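PDB 5O3Z: sorbitol-6-phosphate dehydrogenase from Erwinia amylovora CFBP1430, which catalyses the oxidation of sorbitol 6-phosphate at carbon 2, probably with a nicotinamide dinucleotide as acceptor, as a short-chain dehydrogenase/reductase. Local coordinates for residues Ala34-Asn39 against Phe62-Thr67; Thr67-Val72 against Tyr120-Arg125; Arg85-Val90 against Asp134-Arg139. One frame throughout, in Å; residues are numbered along the deposited sequence.

Contact 1 (Ala34-Asn39 against Phe62-Thr67); sequences AVADLN and FKVDAT
K63 NZ donates to L38 O at 2.7 Å, in the plane of that carbonyl and on a lone pair. The lysine chain gets there by bending at chi2 (-99°) and again at chi4 (-91°), which lays it alongside L38, both side chains pointing the same way; L38 CD1 also packs 3.6 Å from K63 NZ. Three backbone bonds precede this one. F62 N donates to V35 O at 2.7 Å, and D37 N to F62 O at 3.0 Å, a ladder that pairs A36 with F62 in parallel register. The third, from V64 N to D37 O at 3.0 Å, differs in geometry: the donor stands 64° above the carbonyl plane, where the two chains leave the sheet. Beyond it, L38 CA approaches V64 O as a CA-H...O contact.

The strands belong to the beta-alpha-beta unit of strand 32-37, helix 40-54 and strand 59-63, at the 59-63 edge of the Rossmann sheet within this chain. D37 ends its strand in an Asx turn, its OD1 accepting from N39 N while OD2 takes G15 N of the glycine-rich loop. An acidic residue at this strand end commonly binds the adenosine ribose in NAD-dependent relatives, so a similar role here is possible.

Packing completes the contact on the face carrying A36 and F62. V64 CG1, placed between the backbone N and the carbonyl carbon, meets A36 CB at 3.7 Å. F62 brings CE1 to A34 CB at 3.8 Å, and L75 of helix 69-83 packs against both A36 and F62.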
ATOM      1  N   ALA A  34      -6.999 -20.526 -27.101  1.00 28.04           N
ATOM      2  CA  ALA A  34      -7.898 -19.704 -27.924  1.00 28.24           C
ATOM      3  C   ALA A  34      -7.239 -18.327 -28.103  1.00 27.62           C
ATOM      4  O   ALA A  34      -7.151 -17.560 -27.130  1.00 26.89           O
ATOM      5  CB  ALA A  34      -9.251 -19.603 -27.255  1.00 28.13           C
ATOM      6  N   VAL A  35      -6.693 -18.070 -29.294  1.00 25.56           N
ATOM      7  CA  VAL A  35      -6.053 -16.786 -29.685  1.00 24.88           C
ATOM      8  C   VAL A  35      -7.156 -15.807 -30.160  1.00 29.01           C
ATOM      9  O   VAL A  35      -7.709 -15.995 -31.303  1.00 27.82           O
ATOM     10  CB  VAL A  35      -4.993 -16.974 -30.780  1.00 25.37           C
ATOM     11  CG1 VAL A  35      -4.214 -15.700 -31.100  1.00 24.46           C
ATOM     12  CG2 VAL A  35      -4.045 -18.117 -30.382  1.00 26.91           C
ATOM     13  N   ALA A  36      -7.486 -14.812 -29.301  1.00 25.44           N
ATOM     14  CA  ALA A  36      -8.580 -13.852 -29.564  1.00 27.45           C
ATOM     15  C   ALA A  36      -7.989 -12.475 -29.871  1.00 28.54           C
ATOM     16  O   ALA A  36      -7.151 -11.941 -29.115  1.00 27.47           O
ATOM     17  CB  ALA A  36      -9.562 -13.830 -28.413  1.00 29.21           C
ATOM     18  N   ASP A  37      -8.368 -11.874 -30.998  1.00 28.52           N
ATOM     19  CA  ASP A  37      -7.792 -10.596 -31.333  1.00 30.60           C
ATOM     20  C   ASP A  37      -8.647  -9.731 -32.285  1.00 32.82           C
ATOM     21  O   ASP A  37      -9.476 -10.235 -33.054  1.00 33.86           O
ATOM     22  CB  ASP A  37      -6.397 -10.846 -31.916  1.00 31.15           C
ATOM     23  CG  ASP A  37      -5.488  -9.669 -31.799  1.00 35.40           C
ATOM     24  OD1 ASP A  37      -5.515  -8.859 -32.777  1.00 37.10           O
ATOM     25  OD2 ASP A  37      -4.728  -9.560 -30.743  1.00 40.19           O
ATOM     26  N   LEU A  38      -8.439  -8.425 -32.235  1.00 33.34           N
ATOM     27  CA  LEU A  38      -9.200  -7.505 -33.117  1.00 36.68           C
ATOM     28  C   LEU A  38      -8.852  -7.886 -34.575  1.00 38.26           C
ATOM     29  O   LEU A  38      -9.735  -7.882 -35.435  1.00 36.72           O
ATOM     30  CB  LEU A  38      -8.892  -6.036 -32.816  1.00 37.65           C
ATOM     31  CG  LEU A  38      -9.746  -4.849 -33.340  1.00 36.21           C
ATOM     32  CD1 LEU A  38     -11.169  -4.866 -32.840  1.00 36.92           C
ATOM     33  CD2 LEU A  38      -9.122  -3.521 -32.902  1.00 38.76           C
ATOM     34  N   ASN A  39      -7.583  -8.257 -34.810  1.00 36.15           N
ATOM     35  CA  ASN A  39      -7.112  -8.723 -36.101  1.00 38.79           C
ATOM     36  C   ASN A  39      -7.207 -10.231 -36.232  1.00 38.32           C
ATOM     37  O   ASN A  39      -6.314 -10.959 -35.771  1.00 37.80           O
ATOM     38  CB  ASN A  39      -5.681  -8.270 -36.357  1.00 40.25           C
ATOM     39  CG  ASN A  39      -5.241  -8.556 -37.779  1.00 40.62           C
ATOM     40  OD1 ASN A  39      -5.590  -9.559 -38.362  1.00 38.00           O
ATOM     41  ND2 ASN A  39      -4.453  -7.679 -38.314  1.00 42.77           N
ATOM     42  N   PHE A  62      -9.665 -16.447 -33.043  1.00 29.88           N
ATOM     43  CA  PHE A  62     -11.016 -15.838 -32.967  1.00 31.79           C
ATOM     44  C   PHE A  62     -10.886 -14.331 -33.079  1.00 30.84           C
ATOM     45  O   PHE A  62      -9.887 -13.787 -32.659  1.00 30.62           O
ATOM     46  CB  PHE A  62     -11.677 -16.123 -31.648  1.00 30.91           C
ATOM     47  CG  PHE A  62     -11.902 -17.576 -31.380  1.00 30.78           C
ATOM     48  CD1 PHE A  62     -10.838 -18.372 -30.955  1.00 32.08           C
ATOM     49  CD2 PHE A  62     -13.159 -18.148 -31.478  1.00 31.19           C
ATOM     50  CE1 PHE A  62     -11.025 -19.692 -30.667  1.00 31.64           C
ATOM     51  CE2 PHE A  62     -13.339 -19.500 -31.235  1.00 29.79           C
ATOM     52  CZ  PHE A  62     -12.277 -20.265 -30.800  1.00 31.49           C
ATOM     53  N   LYS A  63     -11.881 -13.678 -33.707  1.00 29.90           N
ATOM     54  CA  LYS A  63     -11.980 -12.244 -33.753  1.00 30.37           C
ATOM     55  C   LYS A  63     -12.706 -11.776 -32.495  1.00 30.74           C
ATOM     56  O   LYS A  63     -13.707 -12.352 -32.076  1.00 26.68           O
ATOM     57  CB  LYS A  63     -12.782 -11.797 -34.988  1.00 33.06           C
ATOM     58  CG  LYS A  63     -12.419 -10.416 -35.511  1.00 35.39           C
ATOM     59  CD  LYS A  63     -13.386  -9.350 -35.032  1.00 39.08           C
ATOM     60  CE  LYS A  63     -13.337  -8.097 -35.915  1.00 40.80           C
ATOM     61  NZ  LYS A  63     -12.350  -7.086 -35.414  1.00 40.82           N
ATOM     62  N   VAL A  64     -12.176 -10.732 -31.879  1.00 32.43           N
ATOM     63  CA  VAL A  64     -12.958 -10.043 -30.809  1.00 33.76           C
ATOM     64  C   VAL A  64     -12.568  -8.557 -30.685  1.00 33.06           C
ATOM     65  O   VAL A  64     -11.420  -8.165 -30.907  1.00 30.43           O
ATOM     66  CB  VAL A  64     -12.885 -10.750 -29.429  1.00 32.77           C
ATOM     67  CG1 VAL A  64     -11.470 -10.640 -28.825  1.00 35.69           C
ATOM     68  CG2 VAL A  64     -13.938 -10.167 -28.495  1.00 33.65           C
ATOM     69  N   ASP A  65     -13.607  -7.749 -30.407  1.00 31.31           N
ATOM     70  CA  ASP A  65     -13.458  -6.366 -30.045  1.00 31.01           C
ATOM     71  C   ASP A  65     -13.837  -6.396 -28.604  1.00 29.44           C
ATOM     72  O   ASP A  65     -15.048  -6.525 -28.276  1.00 26.25           O
ATOM     73  CB  ASP A  65     -14.431  -5.479 -30.866  1.00 32.34           C
ATOM     74  CG  ASP A  65     -14.466  -4.031 -30.377  1.00 34.66           C
ATOM     75  OD1 ASP A  65     -13.653  -3.626 -29.515  1.00 33.29           O
ATOM     76  OD2 ASP A  65     -15.283  -3.263 -30.882  1.00 34.73           O
ATOM     77  N   ALA A  66     -12.835  -6.337 -27.724  1.00 26.91           N
ATOM     78  CA  ALA A  66     -13.150  -6.536 -26.312  1.00 28.24           C
ATOM     79  C   ALA A  66     -14.014  -5.379 -25.749  1.00 25.74           C
ATOM     80  O   ALA A  66     -14.685  -5.568 -24.771  1.00 28.53           O
ATOM     81  CB  ALA A  66     -11.899  -6.790 -25.442  1.00 28.34           C
ATOM     82  N   THR A  67     -14.073  -4.256 -26.429  1.00 27.06           N
ATOM     83  CA  THR A  67     -14.848  -3.098 -25.975  1.00 28.15           C
ATOM     84  C   THR A  67     -16.323  -3.233 -26.336  1.00 29.17           C
ATOM     85  O   THR A  67     -17.147  -2.458 -25.850  1.00 27.26           O
ATOM     86  CB  THR A  67     -14.328  -1.771 -26.597  1.00 29.96           C
ATOM     87  OG1 THR A  67     -14.627  -1.744 -27.980  1.00 32.54           O
ATOM     88  CG2 THR A  67     -12.797  -1.588 -26.433  1.00 32.20           C
TER

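Contact 2 (Thr67-Val72 against Tyr120-Arg125); sequences TDEASV and YFLCSR
E69 sets its CG anti to the backbone N (chi1 -179°) and runs on extended, whereas R125, also anti at chi1, bends at chi3 (69°); together these torsions bring E69 OE2 to the edge of the R125 guanidinium, the two planes 34° apart. The pair joins the N-terminal turn of helix 69-83 to helix 106-133, two helices of the Rossmann fold. R125 NH2 donates to E69 OE2 at 2.6 Å, a salt bridge in which the oxygen lies near the guanidinium plane and is met on its anti side. Water 1 spans the same two groups, donating to E69 OE2 and accepting from R125 NH1. That NH1 also bonds F104 O of the second subunit, and L106 of the second subunit packs on E69 and L122, which places the ion pair beside the subunit interface.

Next to the ion pair the contact is apolar. L122 CD2 sits 3.5 Å above the guanidinium plane, offset toward its rim, so the leucine packs on one face of R125 within its own helix. Between the two helices L122 CB meets V72 CG2 at 4.1 Å, and L122 CD1 lies 4.1 Å from E69 N. The turn that presents E69 is held by D68 at the N-cap, whose OD1 accepts from S71 N at 2.7 Å. V72, pointing toward the other helix, sends its other branch, CG1, to C123 SG at 3.8 Å.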
ATOM      1  N   THR A  67     -14.073  -4.256 -26.429  1.00 27.06           N
ATOM      2  CA  THR A  67     -14.848  -3.098 -25.975  1.00 28.15           C
ATOM      3  C   THR A  67     -16.323  -3.233 -26.336  1.00 29.17           C
ATOM      4  O   THR A  67     -17.147  -2.458 -25.850  1.00 27.26           O
ATOM      5  CB  THR A  67     -14.328  -1.771 -26.597  1.00 29.96           C
ATOM      6  OG1 THR A  67     -14.627  -1.744 -27.980  1.00 32.54           O
ATOM      7  CG2 THR A  67     -12.797  -1.588 -26.433  1.00 32.20           C
ATOM      8  N   ASP A  68     -16.677  -4.249 -27.136  1.00 29.15           N
ATOM      9  CA  ASP A  68     -18.081  -4.463 -27.610  1.00 30.59           C
ATOM     10  C   ASP A  68     -18.705  -5.681 -26.964  1.00 28.29           C
ATOM     11  O   ASP A  68     -18.212  -6.769 -27.139  1.00 29.28           O
ATOM     12  CB  ASP A  68     -18.059  -4.561 -29.146  1.00 32.78           C
ATOM     13  CG  ASP A  68     -19.448  -4.848 -29.761  1.00 35.96           C
ATOM     14  OD1 ASP A  68     -19.930  -6.012 -29.749  1.00 37.62           O
ATOM     15  OD2 ASP A  68     -20.020  -3.892 -30.304  1.00 38.42           O
ATOM     16  N   GLU A  69     -19.828  -5.517 -26.248  1.00 28.86           N
ATOM     17  CA  GLU A  69     -20.494  -6.597 -25.527  1.00 27.76           C
ATOM     18  C   GLU A  69     -20.981  -7.782 -26.401  1.00 30.11           C
ATOM     19  O   GLU A  69     -20.909  -8.948 -25.999  1.00 27.56           O
ATOM     20  CB  GLU A  69     -21.692  -6.038 -24.754  1.00 31.03           C
ATOM     21  CG  GLU A  69     -22.460  -7.050 -23.938  1.00 30.77           C
ATOM     22  CD  GLU A  69     -23.522  -6.411 -23.029  1.00 32.87           C
ATOM     23  OE1 GLU A  69     -24.143  -5.407 -23.452  1.00 38.60           O
ATOM     24  OE2 GLU A  69     -23.761  -6.942 -21.925  1.00 31.56           O
ATOM     25  N   ALA A  70     -21.471  -7.471 -27.598  1.00 28.88           N
ATOM     26  CA  ALA A  70     -21.959  -8.529 -28.506  1.00 31.13           C
ATOM     27  C   ALA A  70     -20.776  -9.367 -29.057  1.00 28.24           C
ATOM     28  O   ALA A  70     -20.862 -10.550 -29.206  1.00 29.78           O
ATOM     29  CB  ALA A  70     -22.709  -7.883 -29.661  1.00 30.96           C
ATOM     30  N   SER A  71     -19.697  -8.703 -29.403  1.00 28.99           N
ATOM     31  CA  SER A  71     -18.500  -9.366 -29.842  1.00 27.09           C
ATOM     32  C   SER A  71     -17.851 -10.241 -28.740  1.00 30.70           C
ATOM     33  O   SER A  71     -17.444 -11.395 -28.979  1.00 29.18           O
ATOM     34  CB  SER A  71     -17.551  -8.300 -30.407  1.00 27.02           C
ATOM     35  OG  SER A  71     -16.283  -8.835 -30.685  1.00 27.28           O
ATOM     36  N   VAL A  72     -17.816  -9.760 -27.485  1.00 29.96           N
ATOM     37  CA  VAL A  72     -17.337 -10.628 -26.374  1.00 27.74           C
ATOM     38  C   VAL A  72     -18.256 -11.797 -26.100  1.00 28.06           C
ATOM     39  O   VAL A  72     -17.805 -12.923 -25.885  1.00 27.35           O
ATOM     40  CB  VAL A  72     -17.094  -9.784 -25.045  1.00 26.47           C
ATOM     41  CG1 VAL A  72     -16.522 -10.674 -23.934  1.00 28.00           C
ATOM     42  CG2 VAL A  72     -16.176  -8.606 -25.344  1.00 27.20           C
ATOM     43  N   TYR A 120     -11.925  -5.598 -19.854  1.00 22.53           N
ATOM     44  CA  TYR A 120     -11.530  -6.536 -18.833  1.00 22.22           C
ATOM     45  C   TYR A 120     -12.735  -7.010 -18.089  1.00 22.58           C
ATOM     46  O   TYR A 120     -12.842  -8.187 -17.788  1.00 24.17           O
ATOM     47  CB  TYR A 120     -10.405  -5.958 -17.952  1.00 23.09           C
ATOM     48  CG  TYR A 120      -9.984  -6.808 -16.730  1.00 22.03           C
ATOM     49  CD1 TYR A 120      -9.944  -8.196 -16.768  1.00 23.45           C
ATOM     50  CD2 TYR A 120      -9.493  -6.196 -15.584  1.00 22.65           C
ATOM     51  CE1 TYR A 120      -9.547  -8.952 -15.659  1.00 22.07           C
ATOM     52  CE2 TYR A 120      -9.093  -6.928 -14.458  1.00 22.24           C
ATOM     53  CZ  TYR A 120      -9.090  -8.306 -14.521  1.00 21.64           C
ATOM     54  OH  TYR A 120      -8.686  -9.051 -13.472  1.00 22.89           O
ATOM     55  N   PHE A 121     -13.680  -6.102 -17.810  1.00 22.10           N
ATOM     56  CA  PHE A 121     -14.940  -6.434 -17.153  1.00 20.75           C
ATOM     57  C   PHE A 121     -15.750  -7.385 -18.100  1.00 20.38           C
ATOM     58  O   PHE A 121     -16.174  -8.435 -17.694  1.00 19.74           O
ATOM     59  CB  PHE A 121     -15.679  -5.104 -16.818  1.00 20.52           C
ATOM     60  CG  PHE A 121     -17.126  -5.235 -16.600  1.00 20.98           C
ATOM     61  CD1 PHE A 121     -17.627  -5.619 -15.406  1.00 21.76           C
ATOM     62  CD2 PHE A 121     -18.014  -5.010 -17.660  1.00 22.00           C
ATOM     63  CE1 PHE A 121     -18.993  -5.756 -15.216  1.00 23.12           C
ATOM     64  CE2 PHE A 121     -19.361  -5.127 -17.499  1.00 21.95           C
ATOM     65  CZ  PHE A 121     -19.870  -5.491 -16.265  1.00 23.22           C
ATOM     66  N   LEU A 122     -15.894  -7.038 -19.376  1.00 21.99           N
ATOM     67  CA  LEU A 122     -16.701  -7.934 -20.218  1.00 21.87           C
ATOM     68  C   LEU A 122     -16.175  -9.366 -20.318  1.00 22.53           C
ATOM     69  O   LEU A 122     -16.941 -10.346 -20.068  1.00 21.84           O
ATOM     70  CB  LEU A 122     -16.933  -7.346 -21.550  1.00 23.11           C
ATOM     71  CG  LEU A 122     -17.843  -6.137 -21.447  1.00 24.74           C
ATOM     72  CD1 LEU A 122     -17.636  -5.369 -22.731  1.00 25.07           C
ATOM     73  CD2 LEU A 122     -19.263  -6.612 -21.183  1.00 27.16           C
ATOM     74  N   CYS A 123     -14.898  -9.479 -20.624  1.00 22.88           N
ATOM     75  CA  CYS A 123     -14.190 -10.768 -20.660  1.00 25.64           C
ATOM     76  C   CYS A 123     -14.227 -11.541 -19.387  1.00 24.48           C
ATOM     77  O   CYS A 123     -14.489 -12.746 -19.414  1.00 25.83           O
ATOM     78  CB  CYS A 123     -12.767 -10.614 -21.225  1.00 26.84           C
ATOM     79  SG  CYS A 123     -12.883 -10.022 -22.950  1.00 32.44           S
ATOM     80  N   SER A 124     -14.046 -10.901 -18.237  1.00 24.24           N
ATOM     81  CA  SER A 124     -14.153 -11.608 -16.962  1.00 23.81           C
ATOM     82  C   SER A 124     -15.577 -12.150 -16.671  1.00 25.23           C
ATOM     83  O   SER A 124     -15.783 -13.303 -16.145  1.00 25.14           O
ATOM     84  CB  SER A 124     -13.726 -10.624 -15.847  1.00 22.58           C
ATOM     85  OG  SER A 124     -12.360 -10.312 -16.056  1.00 22.29           O
ATOM     86  N   ARG A 125     -16.543 -11.293 -16.973  1.00 25.54           N
ATOM     87  CA  ARG A 125     -17.948 -11.654 -16.827  1.00 26.38           C
ATOM     88  C   ARG A 125     -18.291 -12.920 -17.585  1.00 26.64           C
ATOM     89  O   ARG A 125     -18.855 -13.851 -17.010  1.00 32.50           O
ATOM     90  CB  ARG A 125     -18.907 -10.539 -17.306  1.00 28.30           C
ATOM     91  CG  ARG A 125     -20.356 -10.831 -16.875  1.00 30.56           C
ATOM     92  CD  ARG A 125     -21.295  -9.690 -17.166  1.00 30.58           C
ATOM     93  NE  ARG A 125     -21.502  -9.529 -18.607  1.00 31.72           N
ATOM     94  CZ  ARG A 125     -22.076  -8.472 -19.175  1.00 31.24           C
ATOM     95  NH1 ARG A 125     -22.474  -7.418 -18.437  1.00 31.98           N
ATOM     96  NH2 ARG A 125     -22.227  -8.454 -20.485  1.00 29.29           N
TER
HETATM   97  O   HOH W   1     -24.864  -5.924 -19.981  1.00 30.81           O

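Contact 3 (Arg85-Val90 against Asp134-Arg139); sequences RADLLV and DGIKGR
Parallel pairing of strand 88-91 with the start of strand 139-145 begins here, where the central strand 88-91 of the Rossmann sheet starts, with L88 bridged to R139. R139 N donates to D87 O at 2.9 Å, and L89 N returns a bond of the same length to R139 O, so R139 grips the neighbouring strand through both its backbone groups. On the face that L88 and R139 share, L88 CD1 presses on R139 CB at 3.6 Å, the two side chains crossing near a right angle. The bend at chi2 (-72°) turns the arginine chain to S243, whose O accepts from its NH2.

Ahead of the bridge, I136 lies across the joined ends of R85 and D87. Its CD1 lies 3.5 Å from R85 NH2, and its CG2 meets D87 OD1 at 3.3 Å. These two polar atoms are themselves joined by a salt bridge with a weak hydrogen bond, R85 NH2 to D87 OD1 at 2.8 Å; D87 OD2 accepts from V8 N of strand 8-12. Helix 106-133 ends in a Schellman motif with G135 as C-prime residue, a turn into the next strand that belongs to a right-handed beta-alpha-beta crossover.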
ATOM      1  N   ARG A  85     -14.779 -25.909 -22.916  1.00 33.99           N
ATOM      2  CA  ARG A  85     -14.494 -25.399 -21.558  1.00 32.71           C
ATOM      3  C   ARG A  85     -13.547 -24.203 -21.633  1.00 31.32           C
ATOM      4  O   ARG A  85     -13.017 -23.851 -22.702  1.00 26.48           O
ATOM      5  CB  ARG A  85     -13.841 -26.507 -20.738  1.00 34.97           C
ATOM      6  CG  ARG A  85     -12.564 -26.991 -21.435  1.00 37.46           C
ATOM      7  CD  ARG A  85     -11.915 -28.102 -20.712  1.00 41.62           C
ATOM      8  NE  ARG A  85     -11.770 -27.744 -19.310  1.00 44.02           N
ATOM      9  CZ  ARG A  85     -11.504 -28.593 -18.344  1.00 48.56           C
ATOM     10  NH1 ARG A  85     -11.309 -29.873 -18.609  1.00 56.30           N
ATOM     11  NH2 ARG A  85     -11.415 -28.149 -17.105  1.00 51.38           N
ATOM     12  N   ALA A  86     -13.341 -23.566 -20.482  1.00 32.00           N
ATOM     13  CA  ALA A  86     -12.355 -22.476 -20.351  1.00 30.14           C
ATOM     14  C   ALA A  86     -11.827 -22.456 -18.905  1.00 30.07           C
ATOM     15  O   ALA A  86     -12.594 -22.600 -17.946  1.00 31.01           O
ATOM     16  CB  ALA A  86     -12.967 -21.154 -20.697  1.00 33.34           C
ATOM     17  N   ASP A  87     -10.511 -22.432 -18.796  1.00 29.65           N
ATOM     18  CA  ASP A  87      -9.787 -22.631 -17.498  1.00 31.74           C
ATOM     19  C   ASP A  87      -9.012 -21.371 -17.017  1.00 27.75           C
ATOM     20  O   ASP A  87      -8.926 -21.129 -15.812  1.00 30.25           O
ATOM     21  CB  ASP A  87      -8.841 -23.818 -17.613  1.00 32.30           C
ATOM     22  CG  ASP A  87      -9.582 -25.136 -17.835  1.00 32.93           C
ATOM     23  OD1 ASP A  87     -10.006 -25.767 -16.826  1.00 31.14           O
ATOM     24  OD2 ASP A  87      -9.809 -25.473 -19.009  1.00 33.19           O
ATOM     25  N   LEU A  88      -8.469 -20.639 -17.979  1.00 27.25           N
ATOM     26  CA  LEU A  88      -7.630 -19.467 -17.791  1.00 25.87           C
ATOM     27  C   LEU A  88      -8.075 -18.375 -18.754  1.00 25.87           C
ATOM     28  O   LEU A  88      -8.024 -18.609 -19.999  1.00 28.31           O
ATOM     29  CB  LEU A  88      -6.169 -19.802 -18.059  1.00 25.51           C
ATOM     30  CG  LEU A  88      -5.168 -18.635 -18.120  1.00 25.19           C
ATOM     31  CD1 LEU A  88      -5.152 -17.950 -16.776  1.00 23.73           C
ATOM     32  CD2 LEU A  88      -3.759 -19.114 -18.468  1.00 25.42           C
ATOM     33  N   LEU A  89      -8.433 -17.189 -18.250  1.00 24.48           N
ATOM     34  CA  LEU A  89      -8.525 -15.982 -19.102  1.00 24.63           C
ATOM     35  C   LEU A  89      -7.290 -15.108 -18.919  1.00 24.82           C
ATOM     36  O   LEU A  89      -6.993 -14.741 -17.763  1.00 22.88           O
ATOM     37  CB  LEU A  89      -9.796 -15.167 -18.774  1.00 24.06           C
ATOM     38  CG  LEU A  89      -9.981 -13.763 -19.426  1.00 23.52           C
ATOM     39  CD1 LEU A  89     -10.217 -13.953 -20.953  1.00 26.17           C
ATOM     40  CD2 LEU A  89     -11.153 -13.008 -18.802  1.00 23.07           C
ATOM     41  N   VAL A  90      -6.572 -14.795 -20.002  1.00 22.85           N
ATOM     42  CA  VAL A  90      -5.568 -13.790 -20.002  1.00 24.79           C
ATOM     43  C   VAL A  90      -6.051 -12.567 -20.767  1.00 25.40           C
ATOM     44  O   VAL A  90      -6.335 -12.642 -21.977  1.00 25.48           O
ATOM     45  CB  VAL A  90      -4.229 -14.298 -20.548  1.00 24.29           C
ATOM     46  CG1 VAL A  90      -3.154 -13.241 -20.447  1.00 25.94           C
ATOM     47  CG2 VAL A  90      -3.811 -15.543 -19.806  1.00 24.52           C
ATOM     48  N   ASP A 134     -19.355 -25.124 -15.595  1.00 37.95           N
ATOM     49  CA  ASP A 134     -18.635 -26.407 -15.637  1.00 38.84           C
ATOM     50  C   ASP A 134     -17.883 -26.776 -14.390  1.00 37.36           C
ATOM     51  O   ASP A 134     -17.073 -27.683 -14.436  1.00 41.52           O
ATOM     52  CB  ASP A 134     -17.599 -26.382 -16.773  1.00 39.03           C
ATOM     53  CG  ASP A 134     -18.240 -26.458 -18.145  1.00 42.77           C
ATOM     54  OD1 ASP A 134     -19.469 -26.710 -18.150  1.00 44.52           O
ATOM     55  OD2 ASP A 134     -17.528 -26.265 -19.185  1.00 39.59           O
ATOM     56  N   GLY A 135     -18.089 -26.077 -13.288  1.00 38.45           N
ATOM     57  CA  GLY A 135     -17.329 -26.364 -12.043  1.00 35.43           C
ATOM     58  C   GLY A 135     -15.799 -26.285 -12.047  1.00 33.24           C
ATOM     59  O   GLY A 135     -15.136 -27.040 -11.346  1.00 35.31           O
ATOM     60  N   ILE A 136     -15.220 -25.387 -12.831  1.00 32.56           N
ATOM     61  CA  ILE A 136     -13.778 -25.265 -13.001  1.00 33.69           C
ATOM     62  C   ILE A 136     -13.208 -24.241 -11.944  1.00 35.46           C
ATOM     63  O   ILE A 136     -13.817 -23.177 -11.669  1.00 36.83           O
ATOM     64  CB  ILE A 136     -13.450 -24.838 -14.467  1.00 30.10           C
ATOM     65  CG1 ILE A 136     -13.712 -26.019 -15.397  1.00 31.97           C
ATOM     66  CG2 ILE A 136     -12.008 -24.443 -14.610  1.00 31.39           C
ATOM     67  CD1 ILE A 136     -13.889 -25.649 -16.840  1.00 30.37           C
ATOM     68  N   LYS A 137     -12.066 -24.590 -11.358  1.00 35.27           N
ATOM     69  CA  LYS A 137     -11.405 -23.733 -10.412  1.00 37.19           C
ATOM     70  C   LYS A 137     -10.464 -22.943 -11.236  1.00 34.56           C
ATOM     71  O   LYS A 137      -9.256 -23.265 -11.326  1.00 31.64           O
ATOM     72  CB  LYS A 137     -10.613 -24.535  -9.407  1.00 39.61           C
ATOM     73  CG  LYS A 137     -11.437 -25.421  -8.498  1.00 45.20           C
ATOM     74  CD  LYS A 137     -10.464 -26.415  -7.847  1.00 47.45           C
ATOM     75  CE  LYS A 137     -11.167 -27.605  -7.240  1.00 50.99           C
ATOM     76  NZ  LYS A 137     -12.404 -27.213  -6.514  1.00 55.15           N
ATOM     77  N   GLY A 138     -11.013 -21.911 -11.865  1.00 31.44           N
ATOM     78  CA  GLY A 138     -10.330 -21.215 -12.958  1.00 29.32           C
ATOM     79  C   GLY A 138      -9.408 -20.102 -12.492  1.00 26.86           C
ATOM     80  O   GLY A 138      -9.256 -19.886 -11.328  1.00 24.65           O
ATOM     81  N   ARG A 139      -8.744 -19.475 -13.456  1.00 26.36           N
ATOM     82  CA  ARG A 139      -7.844 -18.379 -13.276  1.00 26.07           C
ATOM     83  C   ARG A 139      -8.199 -17.220 -14.230  1.00 26.55           C
ATOM     84  O   ARG A 139      -8.577 -17.440 -15.394  1.00 23.91           O
ATOM     85  CB  ARG A 139      -6.501 -18.872 -13.622  1.00 26.87           C
ATOM     86  CG  ARG A 139      -6.079 -20.056 -12.791  1.00 28.78           C
ATOM     87  CD  ARG A 139      -5.772 -19.613 -11.394  1.00 28.18           C
ATOM     88  NE  ARG A 139      -5.191 -20.604 -10.543  1.00 26.69           N
ATOM     89  CZ  ARG A 139      -5.833 -21.349  -9.660  1.00 28.43           C
ATOM     90  NH1 ARG A 139      -7.155 -21.337  -9.547  1.00 28.01           N
ATOM     91  NH2 ARG A 139      -5.118 -22.186  -8.872  1.00 31.10           N
TER
HETATM   92  O   HOH W   2     -15.597 -23.878 -19.088  1.00 54.55           O

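From the N terminus, contact 1 closes a loop of 22 residues, largely helix 40-54, by pairing strands 32-37 and 59-63. Contact 2 opens only after that, sharing T67 with it and closing a longer loop that brings helix 69-83 against helix 106-133; the two touch directly, S71 OG probably accepting from D65 N. Contact 3 starts inside the contact 2 loop and ends beyond it, so these two cross, and L89 CD2 packs against C123 O at 3.4 Å. Contacts 1 and 3 lie in series, their centres about 18 Å apart, and join strands of the same sheet, while contact 2 ties together helices that follow those strands.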